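Local coordinates for putative metallopeptidase (Shewanella baltica OS155, PDB 3IEH), which probably acts as a zinc-dependent hydrolase of the M14 metallocarboxypeptidase family, holding one zinc ion at its presumed active site, at residues D26-L31 against T112-G117; A73-E78 against T228-C233; R119-G124 against S145-L150; H170-V173 against A178-Y181. One frame throughout, in Å; residues are numbered along the deposited sequence.

In the fold
The four contacts illustrate how apolar and polar contacts divide the work in an M14 zinc peptidase fold. Contacts 1 and 2 are buried and purely apolar across their segments, each resting on one phenylalanine pair: contact 1 joins helices 25-39 and 111-116 toward the periphery, while contact 2 lies nearer the chain centre. Contacts 3 and 4 rely on polar bonds, an amide against a carboxylate at a helix start and a phenol against a carboxylate between strands; contact 3 is largely buried, with Y123 at its exposed edge, and contact 4 only partly buried. Contacts 2 and 4 supply H76 and H170 to the same zinc ion. Contact 3 meets contact 2 through the E78–R119 salt bridge and contact 1 through T112 and K122.

Contact 1: D26-L31 against T112-G117; sequences DNFYLL and TGFSRG
F28 and F114 meet in an edge-to-face pair, the edge of the F114 ring turned toward the face of F28. The ring centroids lie 5.4 Å apart and the planes are inclined by 57°, short of a perpendicular T. Each phenylalanine carries CG anti to its own backbone N (chi1 175° for F28, -177° for F114), which sends both rings out of their helices into the common interface. The nearest carbon atoms are F28 CB and F114 CE2, 4.2 Å apart. Around them the packing is completed by helix 81-91: W84 sets its ring edge-to-face with F28 and also meets F114, while P83 touches both phenylalanines.

The other flank of helix 111-116 is looser and partly exposed, and the side-chain bonds of S115 and R116 stay within it. There the carbonyl oxygen of T112 accepts two side-chain donors from opposite faces of its plane: S115 OG at 3.2 Å, well above that plane, and R116 NH1 at 2.9 Å, with an N-H...O angle of 155°. G117, at positive phi, then ends the helix as the C-prime residue of a Schellman motif.

Apolar and polar tasks are thus divided. With no hydrogen bond crossing between the two segments, their contact depends on ring shape and dispersion, whereas the polar groups of S115 and R116 are spent on the end of their own helix.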
loop_
_atom_site.group_PDB
_atom_site.type_symbol
_atom_site.label_atom_id
_atom_site.label_comp_id
_atom_site.label_asym_id
_atom_site.label_seq_id
_atom_site.Cartn_x
_atom_site.Cartn_y
_atom_site.Cartn_z
ATOM N N ASP A 26 -0.333 -18.830 -2.264
ATOM C CA ASP A 26 -0.981 -19.572 -3.350
ATOM C C ASP A 26 -2.466 -19.246 -3.375
ATOM O O ASP A 26 -3.037 -18.919 -4.421
ATOM C CB ASP A 26 -0.778 -21.097 -3.225
ATOM C CG ASP A 26 0.664 -21.532 -3.501
ATOM O OD1 ASP A 26 1.325 -20.892 -4.354
ATOM O OD2 ASP A 26 1.135 -22.522 -2.880
ATOM N N ASN A 27 -3.091 -19.340 -2.210
ATOM C CA ASN A 27 -4.490 -18.977 -2.083
ATOM C C ASN A 27 -4.700 -17.483 -2.378
ATOM O O ASN A 27 -5.662 -17.103 -3.051
ATOM C CB ASN A 27 -5.011 -19.370 -0.697
ATOM C CG ASN A 27 -6.500 -19.152 -0.565
ATOM O OD1 ASN A 27 -7.262 -19.518 -1.467
ATOM N ND2 ASN A 27 -6.927 -18.528 0.548
ATOM N N PHE A 28 -3.767 -16.645 -1.919
ATOM C CA PHE A 28 -3.835 -15.205 -2.180
ATOM C C PHE A 28 -3.967 -14.926 -3.671
ATOM O O PHE A 28 -4.885 -14.223 -4.108
ATOM C CB PHE A 28 -2.608 -14.445 -1.603
ATOM C CG PHE A 28 -2.592 -12.987 -1.960
ATOM C CD1 PHE A 28 -3.335 -12.083 -1.242
ATOM C CD2 PHE A 28 -1.891 -12.544 -3.046
ATOM C CE1 PHE A 28 -3.355 -10.763 -1.590
ATOM C CE2 PHE A 28 -1.924 -11.233 -3.404
ATOM C CZ PHE A 28 -2.667 -10.342 -2.686
ATOM N N TYR A 29 -3.071 -15.496 -4.453
ATOM C CA TYR A 29 -3.081 -15.290 -5.902
ATOM C C TYR A 29 -4.281 -15.882 -6.644
ATOM O O TYR A 29 -4.717 -15.321 -7.646
ATOM C CB TYR A 29 -1.812 -15.852 -6.527
ATOM C CG TYR A 29 -0.581 -15.013 -6.297
ATOM C CD1 TYR A 29 -0.575 -13.654 -6.565
ATOM C CD2 TYR A 29 0.593 -15.592 -5.855
ATOM C CE1 TYR A 29 0.586 -12.891 -6.383
ATOM C CE2 TYR A 29 1.735 -14.851 -5.680
ATOM C CZ TYR A 29 1.732 -13.501 -5.937
ATOM O OH TYR A 29 2.896 -12.780 -5.735
ATOM N N LEU A 30 -4.767 -17.034 -6.188
ATOM C CA LEU A 30 -5.976 -17.661 -6.747
ATOM C C LEU A 30 -7.160 -16.704 -6.631
ATOM O O LEU A 30 -7.865 -16.489 -7.596
ATOM C CB LEU A 30 -6.274 -18.975 -6.011
ATOM C CG LEU A 30 -7.585 -19.692 -6.332
ATOM C CD1 LEU A 30 -7.698 -19.969 -7.825
ATOM C CD2 LEU A 30 -7.702 -21.000 -5.552
ATOM N N LEU A 31 -7.369 -16.127 -5.446
ATOM C CA LEU A 31 -8.453 -15.167 -5.238
ATOM C C LEU A 31 -8.139 -13.842 -5.966
ATOM O O LEU A 31 -9.035 -13.178 -6.472
ATOM C CB LEU A 31 -8.692 -14.895 -3.744
ATOM C CG LEU A 31 -8.991 -16.075 -2.795
ATOM C CD1 LEU A 31 -9.048 -15.588 -1.353
ATOM C CD2 LEU A 31 -10.274 -16.868 -3.148
ATOM N N THR A 112 8.153 -12.664 -1.880
ATOM C CA THR A 112 9.066 -13.585 -1.210
ATOM C C THR A 112 9.015 -13.390 0.320
ATOM O O THR A 112 9.002 -14.360 1.071
ATOM C CB THR A 112 10.515 -13.514 -1.765
ATOM O OG1 THR A 112 11.100 -12.236 -1.462
ATOM C CG2 THR A 112 10.538 -13.779 -3.297
ATOM N N GLY A 113 8.905 -12.145 0.776
ATOM C CA GLY A 113 8.744 -11.863 2.206
ATOM C C GLY A 113 7.390 -12.302 2.721
ATOM O O GLY A 113 7.291 -12.897 3.807
ATOM N N PHE A 114 6.354 -12.049 1.914
ATOM C CA PHE A 114 4.964 -12.410 2.218
ATOM C C PHE A 114 4.725 -13.903 2.424
ATOM O O PHE A 114 3.925 -14.286 3.290
ATOM C CB PHE A 114 4.083 -11.896 1.091
ATOM C CG PHE A 114 2.597 -12.126 1.283
ATOM C CD1 PHE A 114 1.802 -11.163 1.891
ATOM C CD2 PHE A 114 1.979 -13.267 0.773
ATOM C CE1 PHE A 114 0.413 -11.360 2.026
ATOM C CE2 PHE A 114 0.593 -13.461 0.896
ATOM C CZ PHE A 114 -0.186 -12.522 1.505
ATOM N N SER A 115 5.368 -14.751 1.623
ATOM C CA SER A 115 5.212 -16.232 1.783
ATOM C C SER A 115 5.988 -16.708 2.999
ATOM O O SER A 115 5.698 -17.766 3.576
ATOM C CB SER A 115 5.708 -17.023 0.546
ATOM O OG SER A 115 7.108 -16.839 0.349
ATOM N N ARG A 116 6.989 -15.930 3.389
ATOM C CA ARG A 116 7.737 -16.240 4.602
ATOM C C ARG A 116 7.186 -15.537 5.848
ATOM O O ARG A 116 7.569 -15.864 6.973
ATOM C CB ARG A 116 9.196 -15.867 4.381
ATOM C CG ARG A 116 9.818 -16.721 3.325
ATOM C CD ARG A 116 11.071 -16.115 2.748
ATOM N NE ARG A 116 11.733 -17.066 1.869
ATOM C CZ ARG A 116 11.302 -17.408 0.662
ATOM N NH1 ARG A 116 10.205 -16.867 0.139
ATOM N NH2 ARG A 116 11.984 -18.311 -0.028
ATOM N N GLY A 117 6.289 -14.580 5.654
ATOM C CA GLY A 117 5.751 -13.800 6.777
ATOM C C GLY A 117 6.755 -12.800 7.352
ATOM O O GLY A 117 6.620 -12.385 8.505
#

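Contact 2: A73-E78 against T228-C233; sequences AGFHGE and TSFEAC. With ZN (zinc ion), chain B.
In the apolar part of this contact, CZ of F75 comes over one face of the F230 ring, 3.3 Å from F230 CD2, a close approach. The planes meet at 41° and the centroids are 5.1 Å apart, an oblique pairing, with the two side chains crossing at about a right angle. F230 holds CG anti to its backbone N (chi1 176°), which carries its ring from the first turn of helix 230-237 toward F75. L151 touches both rings, and F131 adds an edge-to-face partner to F230.

Metal coordination comes next in the chain. H76 ND1 binds the zinc ion at 2.1 Å, and H170, E79 and a water at 2.3 Å from the zinc ion complete the site. H76 NE2, on the far side of the imidazole, bonds to N126 OD1, which helps fix the ring's rotation.

Capping is the third kind. S229 is the N-cap of helix 230-237: its OG accepts from A232 N at 3.2 Å, nearly straight at 168°.

The zinc ligand H76 directly follows F75, a residue set in an aromatic core, so dispersion between rings probably helps to steady the loop that presents the metal-binding imidazole.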
loop_
_atom_site.group_PDB
_atom_site.type_symbol
_atom_site.label_atom_id
_atom_site.label_comp_id
_atom_site.label_asym_id
_atom_site.label_seq_id
_atom_site.Cartn_x
_atom_site.Cartn_y
_atom_site.Cartn_z
ATOM N N ALA A 73 0.191 -2.377 -1.754
ATOM C CA ALA A 73 0.251 -3.111 -0.505
ATOM C C ALA A 73 1.381 -4.115 -0.581
ATOM O O ALA A 73 1.877 -4.419 -1.662
ATOM C CB ALA A 73 -1.080 -3.842 -0.260
ATOM N N GLY A 74 1.800 -4.615 0.572
ATOM C CA GLY A 74 2.738 -5.714 0.631
ATOM C C GLY A 74 4.191 -5.425 0.308
ATOM O O GLY A 74 4.898 -6.316 -0.187
ATOM N N PHE A 75 4.644 -4.199 0.583
ATOM C CA PHE A 75 6.071 -3.891 0.517
ATOM C C PHE A 75 6.797 -4.658 1.592
ATOM O O PHE A 75 7.943 -5.027 1.408
ATOM C CB PHE A 75 6.338 -2.400 0.730
ATOM C CG PHE A 75 6.072 -1.571 -0.475
ATOM C CD1 PHE A 75 4.809 -1.048 -0.706
ATOM C CD2 PHE A 75 7.080 -1.344 -1.403
ATOM C CE1 PHE A 75 4.552 -0.279 -1.855
ATOM C CE2 PHE A 75 6.837 -0.571 -2.554
ATOM C CZ PHE A 75 5.579 -0.047 -2.780
ATOM N N HIS A 76 6.134 -4.873 2.731
ATOM C CA HIS A 76 6.729 -5.591 3.843
ATOM C C HIS A 76 5.933 -6.842 4.130
ATOM O O HIS A 76 4.738 -6.751 4.396
ATOM C CB HIS A 76 6.795 -4.688 5.061
ATOM C CG HIS A 76 7.680 -3.501 4.867
ATOM N ND1 HIS A 76 7.296 -2.224 5.199
ATOM C CD2 HIS A 76 8.923 -3.396 4.346
ATOM C CE1 HIS A 76 8.275 -1.383 4.911
ATOM N NE2 HIS A 76 9.271 -2.069 4.387
ATOM N N GLY A 77 6.613 -7.996 4.114
ATOM C CA GLY A 77 5.965 -9.315 4.122
ATOM C C GLY A 77 5.203 -9.697 5.365
ATOM O O GLY A 77 4.336 -10.582 5.314
ATOM N N GLU A 78 5.524 -9.052 6.489
ATOM C CA GLU A 78 4.796 -9.304 7.744
ATOM C C GLU A 78 3.513 -8.467 7.866
ATOM O O GLU A 78 2.738 -8.646 8.787
ATOM C CB GLU A 78 5.701 -9.083 8.964
ATOM C CG GLU A 78 5.777 -7.679 9.567
ATOM C CD GLU A 78 6.617 -6.699 8.776
ATOM O OE1 GLU A 78 6.743 -6.902 7.559
ATOM O OE2 GLU A 78 7.159 -5.730 9.382
ATOM N N THR A 228 12.941 8.302 1.724
ATOM C CA THR A 228 13.263 7.629 0.473
ATOM C C THR A 228 12.312 6.464 0.202
ATOM O O THR A 228 12.652 5.533 -0.511
ATOM C CB THR A 228 14.709 7.106 0.488
ATOM O OG1 THR A 228 14.880 6.227 1.599
ATOM C CG2 THR A 228 15.684 8.236 0.605
ATOM N N SER A 229 11.105 6.537 0.750
ATOM C CA SER A 229 10.060 5.531 0.521
ATOM C C SER A 229 9.366 5.715 -0.828
ATOM O O SER A 229 9.368 6.789 -1.401
ATOM C CB SER A 229 8.989 5.595 1.612
ATOM O OG SER A 229 8.165 6.731 1.432
ATOM N N PHE A 230 8.733 4.652 -1.294
ATOM C CA PHE A 230 8.026 4.656 -2.563
ATOM C C PHE A 230 7.000 5.801 -2.640
ATOM O O PHE A 230 6.951 6.538 -3.623
ATOM C CB PHE A 230 7.356 3.282 -2.714
ATOM C CG PHE A 230 6.505 3.131 -3.937
ATOM C CD1 PHE A 230 7.085 3.013 -5.198
ATOM C CD2 PHE A 230 5.113 3.055 -3.825
ATOM C CE1 PHE A 230 6.288 2.842 -6.350
ATOM C CE2 PHE A 230 4.311 2.865 -4.961
ATOM C CZ PHE A 230 4.897 2.763 -6.230
ATOM N N GLU A 231 6.195 5.934 -1.588
ATOM C CA GLU A 231 5.155 6.973 -1.475
ATOM C C GLU A 231 5.746 8.383 -1.551
ATOM O O GLU A 231 5.301 9.202 -2.363
ATOM C CB GLU A 231 4.420 6.857 -0.130
ATOM C CG GLU A 231 4.186 5.424 0.415
ATOM C CD GLU A 231 5.333 4.795 1.260
ATOM O OE1 GLU A 231 5.695 5.328 2.341
ATOM O OE2 GLU A 231 5.814 3.715 0.867
ATOM N N ALA A 232 6.722 8.687 -0.690
ATOM C CA ALA A 232 7.306 10.071 -0.671
ATOM C C ALA A 232 7.870 10.409 -2.047
ATOM O O ALA A 232 7.684 11.504 -2.571
ATOM C CB ALA A 232 8.416 10.264 0.461
ATOM N N CYS A 233 8.524 9.427 -2.647
ATOM C CA CYS A 233 9.117 9.597 -3.957
ATOM C C CYS A 233 8.077 9.917 -5.050
ATOM O O CYS A 233 8.292 10.803 -5.880
ATOM C CB CYS A 233 9.888 8.343 -4.324
ATOM S SG CYS A 233 10.856 8.589 -5.841
HETATM ZN ZN ZN B . 5.716 -1.313 6.295
HETATM O O HOH W 1 5.793 0.508 7.706
#

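Contact 3: R119-G124 against S145-L150; sequences RFNKYG and SVEGKL
The side chain of N121 crosses that of E147 obliquely, with the amide and carboxylate planes 34° apart. The ND2 of N121 points between the two carboxylate oxygens and donates to both: to E147 OE2 at 3.2 Å with an N-H...O angle of 158°, and to E147 OE1 at 3.1 Å with a more bent angle of 142°. Both oxygens use their syn lone pairs. OE2 lies in the amide plane, whereas OE1 is tilted somewhat out of it. The chain of E147 is bent at chi2, which curls its carboxylate back beside the start of its own helix. There S145 OG donates to E147 OE1 at 2.5 Å, approaching nearly along the C-O axis, so that one oxygen is gripped by two side chains. The strongest partner of the N121 amide is E125, outside both segments, whose OE1 takes a bond from ND2 and also from V146 N. With an alanine in place of E147, N121 would probably be left leaning on E125, and S145 OG would lose its carboxylate acceptor.

A thinner apolar touch lies alongside: Y123 CD2 stands 4.2 Å from V146 CG2, toward the more exposed side, while the Y123 phenol oxygen meets a bound glycerol.

N121 opens a type I beta turn to G124 and makes a weak Asx-turn bond from Y123 N to its own OD1. S145 is the N-cap of helix 146-152, its OG accepting from G148 N at 3.0 Å. The arrangement is that of a helix start whose N-cap serine is tied, through a first-turn carboxylate, to a neighbouring beta turn.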
loop_
_atom_site.group_PDB
_atom_site.type_symbol
_atom_site.label_atom_id
_atom_site.label_comp_id
_atom_site.label_asym_id
_atom_site.label_seq_id
_atom_site.Cartn_x
_atom_site.Cartn_y
_atom_site.Cartn_z
ATOM N N ARG A 119 9.374 -9.160 6.925
ATOM C CA ARG A 119 9.486 -7.819 6.385
ATOM C C ARG A 119 10.296 -7.690 5.097
ATOM O O ARG A 119 9.837 -7.135 4.093
ATOM C CB ARG A 119 10.129 -6.964 7.473
ATOM C CG ARG A 119 10.187 -5.535 7.173
ATOM C CD ARG A 119 10.664 -4.809 8.399
ATOM N NE ARG A 119 10.472 -3.387 8.216
ATOM C CZ ARG A 119 9.319 -2.760 8.419
ATOM N NH1 ARG A 119 8.246 -3.436 8.809
ATOM N NH2 ARG A 119 9.241 -1.446 8.222
ATOM N N PHE A 120 11.523 -8.158 5.141
ATOM C CA PHE A 120 12.384 -8.095 3.967
ATOM C C PHE A 120 11.991 -9.167 2.946
ATOM O O PHE A 120 11.274 -10.150 3.272
ATOM C CB PHE A 120 13.864 -8.256 4.402
ATOM C CG PHE A 120 14.460 -7.016 5.071
ATOM C CD1 PHE A 120 13.684 -5.883 5.367
ATOM C CD2 PHE A 120 15.787 -7.010 5.455
ATOM C CE1 PHE A 120 14.244 -4.783 5.970
ATOM C CE2 PHE A 120 16.354 -5.903 6.082
ATOM C CZ PHE A 120 15.588 -4.791 6.338
ATOM N N ASN A 121 12.423 -8.955 1.701
ATOM C CA ASN A 121 12.303 -9.994 0.710
ATOM C C ASN A 121 13.296 -11.061 1.160
ATOM O O ASN A 121 14.040 -10.866 2.152
ATOM C CB ASN A 121 12.537 -9.477 -0.724
ATOM C CG ASN A 121 13.957 -8.957 -0.987
ATOM O OD1 ASN A 121 14.908 -9.248 -0.261
ATOM N ND2 ASN A 121 14.098 -8.204 -2.078
ATOM N N LYS A 122 13.321 -12.185 0.470
ATOM C CA LYS A 122 14.246 -13.236 0.882
ATOM C C LYS A 122 15.707 -12.906 0.652
ATOM O O LYS A 122 16.537 -13.661 1.102
ATOM C CB LYS A 122 13.956 -14.559 0.192
ATOM C CG LYS A 122 14.294 -14.579 -1.277
ATOM C CD LYS A 122 13.837 -15.890 -1.822
ATOM C CE LYS A 122 14.348 -16.194 -3.196
ATOM N NZ LYS A 122 13.825 -17.559 -3.486
ATOM N N TYR A 123 16.038 -11.843 -0.089
ATOM C CA TYR A 123 17.466 -11.466 -0.276
ATOM C C TYR A 123 17.989 -10.462 0.777
ATOM O O TYR A 123 19.100 -9.946 0.645
ATOM C CB TYR A 123 17.664 -10.857 -1.654
ATOM C CG TYR A 123 17.111 -11.701 -2.773
ATOM C CD1 TYR A 123 17.632 -12.957 -3.040
ATOM C CD2 TYR A 123 16.089 -11.225 -3.591
ATOM C CE1 TYR A 123 17.127 -13.728 -4.055
ATOM C CE2 TYR A 123 15.591 -11.990 -4.614
ATOM C CZ TYR A 123 16.109 -13.241 -4.842
ATOM O OH TYR A 123 15.594 -13.994 -5.871
ATOM N N GLY A 124 17.180 -10.163 1.799
ATOM C CA GLY A 124 17.586 -9.216 2.844
ATOM C C GLY A 124 17.478 -7.750 2.436
ATOM O O GLY A 124 18.121 -6.889 3.036
ATOM N N SER A 145 15.779 -2.248 -3.587
ATOM C CA SER A 145 15.662 -3.695 -3.727
ATOM C C SER A 145 15.419 -4.062 -5.195
ATOM O O SER A 145 15.252 -3.181 -6.030
ATOM C CB SER A 145 14.479 -4.204 -2.889
ATOM O OG SER A 145 13.253 -3.911 -3.565
ATOM N N VAL A 146 15.403 -5.365 -5.485
ATOM C CA VAL A 146 15.008 -5.871 -6.802
ATOM C C VAL A 146 13.643 -5.290 -7.203
ATOM O O VAL A 146 13.450 -4.786 -8.313
ATOM C CB VAL A 146 14.846 -7.416 -6.781
ATOM C CG1 VAL A 146 14.349 -7.916 -8.105
ATOM C CG2 VAL A 146 16.149 -8.095 -6.431
ATOM N N GLU A 147 12.688 -5.360 -6.288
ATOM C CA GLU A 147 11.341 -4.848 -6.577
ATOM C C GLU A 147 11.365 -3.336 -6.849
ATOM O O GLU A 147 10.735 -2.855 -7.794
ATOM C CB GLU A 147 10.363 -5.168 -5.435
ATOM C CG GLU A 147 10.308 -6.661 -5.024
ATOM C CD GLU A 147 11.380 -7.072 -4.030
ATOM O OE1 GLU A 147 12.311 -6.265 -3.772
ATOM O OE2 GLU A 147 11.279 -8.204 -3.497
ATOM N N GLY A 148 12.096 -2.588 -6.023
ATOM C CA GLY A 148 12.174 -1.140 -6.198
ATOM C C GLY A 148 12.733 -0.798 -7.560
ATOM O O GLY A 148 12.214 0.086 -8.243
ATOM N N LYS A 149 13.773 -1.516 -7.965
ATOM C CA LYS A 149 14.378 -1.314 -9.278
ATOM C C LYS A 149 13.358 -1.552 -10.399
ATOM O O LYS A 149 13.267 -0.756 -11.347
ATOM C CB LYS A 149 15.614 -2.215 -9.467
ATOM C CG LYS A 149 16.855 -1.718 -8.759
ATOM C CD LYS A 149 17.897 -2.824 -8.649
ATOM C CE LYS A 149 19.234 -2.348 -8.074
ATOM N NZ LYS A 149 20.241 -3.478 -8.029
ATOM N N LEU A 150 12.591 -2.633 -10.281
ATOM C CA LEU A 150 11.509 -2.893 -11.206
ATOM C C LEU A 150 10.478 -1.746 -11.225
ATOM O O LEU A 150 9.969 -1.396 -12.307
ATOM C CB LEU A 150 10.795 -4.185 -10.844
ATOM C CG LEU A 150 11.555 -5.483 -11.038
ATOM C CD1 LEU A 150 10.671 -6.636 -10.573
ATOM C CD2 LEU A 150 11.978 -5.634 -12.495
#

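Contact 4: H170-V173 against A178-Y181; sequences HEDV and AYVY. With ZN (zinc ion), chain B.
The phenol of Y179 reaches D172 through one short hydrogen bond, and the segment 178-181 leads up to it and past it. A178, just before strand 179-183, makes a backbone hydrogen bond with P205, its methyl group directed away from the zinc-site strand.

Y179 makes the contact. Its OH donates to D172 OD2 at 2.5 Å. The carboxylate and ring planes stand 83° apart, and OD2 sits at the edge of the ring, in its plane, 3.3 Å from Y179 CE1. Relative to the aspartate, the hydroxyl arrives from above the carboxylate plane, 39° out of it. Y179 places CG between its backbone N and carbonyl carbon (chi1 58°), a rotamer that carries the phenol across toward D172. D172 OD1 is engaged separately by L174 N, and these two bonds together limit the carboxylate's rotation. A phenylalanine in place of Y179 would probably leave D172 OD2 without its phenol donor and the carboxylate freer to turn.

V180 then packs on L221 of strand 221-223. Y181 starts out toward segment 170-173 without touching it and packs on E246, the predicted proton donor/acceptor, which Y179 also touches.

Strand 242-248 runs between the two strands in the sheet, so the phenol reaches over an intervening strand. Two residues before D172, H170 ND1 binds the zinc ion at 2.5 Å, its site shared with H76, E79 and a water. H76 and E79 form the HxxE pair, and H170 on its strand supplies the later histidine: the zinc site characteristic of M14 peptidases.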
loop_
_atom_site.group_PDB
_atom_site.type_symbol
_atom_site.label_atom_id
_atom_site.label_comp_id
_atom_site.label_asym_id
_atom_site.label_seq_id
_atom_site.Cartn_x
_atom_site.Cartn_y
_atom_site.Cartn_z
ATOM N N HIS A 170 0.224 -0.214 4.836
ATOM C CA HIS A 170 1.243 -0.864 5.634
ATOM C C HIS A 170 0.676 -1.266 6.967
ATOM O O HIS A 170 -0.482 -0.952 7.300
ATOM C CB HIS A 170 2.419 0.078 5.837
ATOM C CG HIS A 170 3.239 0.279 4.599
ATOM N ND1 HIS A 170 4.482 -0.280 4.436
ATOM C CD2 HIS A 170 2.968 0.924 3.444
ATOM C CE1 HIS A 170 4.964 0.050 3.254
ATOM N NE2 HIS A 170 4.065 0.782 2.632
ATOM N N GLU A 171 1.472 -2.027 7.702
ATOM C CA GLU A 171 1.132 -2.396 9.066
ATOM C C GLU A 171 2.352 -2.233 9.954
ATOM O O GLU A 171 3.464 -2.277 9.482
ATOM C CB GLU A 171 0.640 -3.820 9.150
ATOM C CG GLU A 171 -0.551 -4.148 8.320
ATOM C CD GLU A 171 -1.344 -5.271 8.955
ATOM O OE1 GLU A 171 -1.036 -6.426 8.663
ATOM O OE2 GLU A 171 -2.215 -5.022 9.820
ATOM N N ASP A 172 2.126 -2.034 11.243
ATOM C CA ASP A 172 3.207 -1.864 12.212
ATOM C C ASP A 172 3.087 -2.995 13.246
ATOM O O ASP A 172 2.185 -2.979 14.087
ATOM C CB ASP A 172 3.099 -0.457 12.839
ATOM C CG ASP A 172 4.223 -0.129 13.841
ATOM O OD1 ASP A 172 5.020 -1.002 14.263
ATOM O OD2 ASP A 172 4.278 1.042 14.240
ATOM N N VAL A 173 4.008 -3.962 13.170
ATOM C CA VAL A 173 4.045 -5.127 14.087
ATOM C C VAL A 173 4.467 -4.757 15.523
ATOM O O VAL A 173 4.269 -5.528 16.442
ATOM C CB VAL A 173 4.953 -6.285 13.540
ATOM C CG1 VAL A 173 6.450 -5.883 13.474
ATOM C CG2 VAL A 173 4.806 -7.505 14.383
ATOM N N ALA A 178 -3.300 2.593 15.688
ATOM C CA ALA A 178 -3.231 2.926 14.246
ATOM C C ALA A 178 -2.618 4.319 14.013
ATOM O O ALA A 178 -2.624 5.168 14.905
ATOM C CB ALA A 178 -4.622 2.863 13.617
ATOM N N TYR A 179 -2.088 4.545 12.815
ATOM C CA TYR A 179 -1.654 5.874 12.427
ATOM C C TYR A 179 -1.503 5.923 10.921
ATOM O O TYR A 179 -1.657 4.908 10.225
ATOM C CB TYR A 179 -0.377 6.326 13.177
ATOM C CG TYR A 179 0.799 5.415 12.999
ATOM C CD1 TYR A 179 0.913 4.228 13.757
ATOM C CD2 TYR A 179 1.817 5.732 12.088
ATOM C CE1 TYR A 179 2.004 3.373 13.599
ATOM C CE2 TYR A 179 2.928 4.879 11.911
ATOM C CZ TYR A 179 3.004 3.690 12.651
ATOM O OH TYR A 179 4.091 2.853 12.485
ATOM N N VAL A 180 -1.272 7.125 10.408
ATOM C CA VAL A 180 -1.202 7.343 8.976
ATOM C C VAL A 180 -0.222 8.464 8.640
ATOM O O VAL A 180 -0.220 9.478 9.301
ATOM C CB VAL A 180 -2.602 7.691 8.390
ATOM C CG1 VAL A 180 -3.272 8.758 9.213
ATOM C CG2 VAL A 180 -2.459 8.159 6.948
ATOM N N TYR A 181 0.624 8.232 7.638
ATOM C CA TYR A 181 1.526 9.231 7.084
ATOM C C TYR A 181 0.749 9.816 5.936
ATOM O O TYR A 181 0.293 9.062 5.107
ATOM C CB TYR A 181 2.802 8.593 6.476
ATOM C CG TYR A 181 3.738 7.876 7.440
ATOM C CD1 TYR A 181 3.552 6.533 7.767
ATOM C CD2 TYR A 181 4.826 8.526 7.984
ATOM C CE1 TYR A 181 4.412 5.876 8.642
ATOM C CE2 TYR A 181 5.682 7.887 8.862
ATOM C CZ TYR A 181 5.484 6.572 9.184
ATOM O OH TYR A 181 6.362 5.961 10.060
HETATM ZN ZN ZN B . 5.716 -1.313 6.295
HETATM O O HOH W 1 5.793 0.508 7.706
#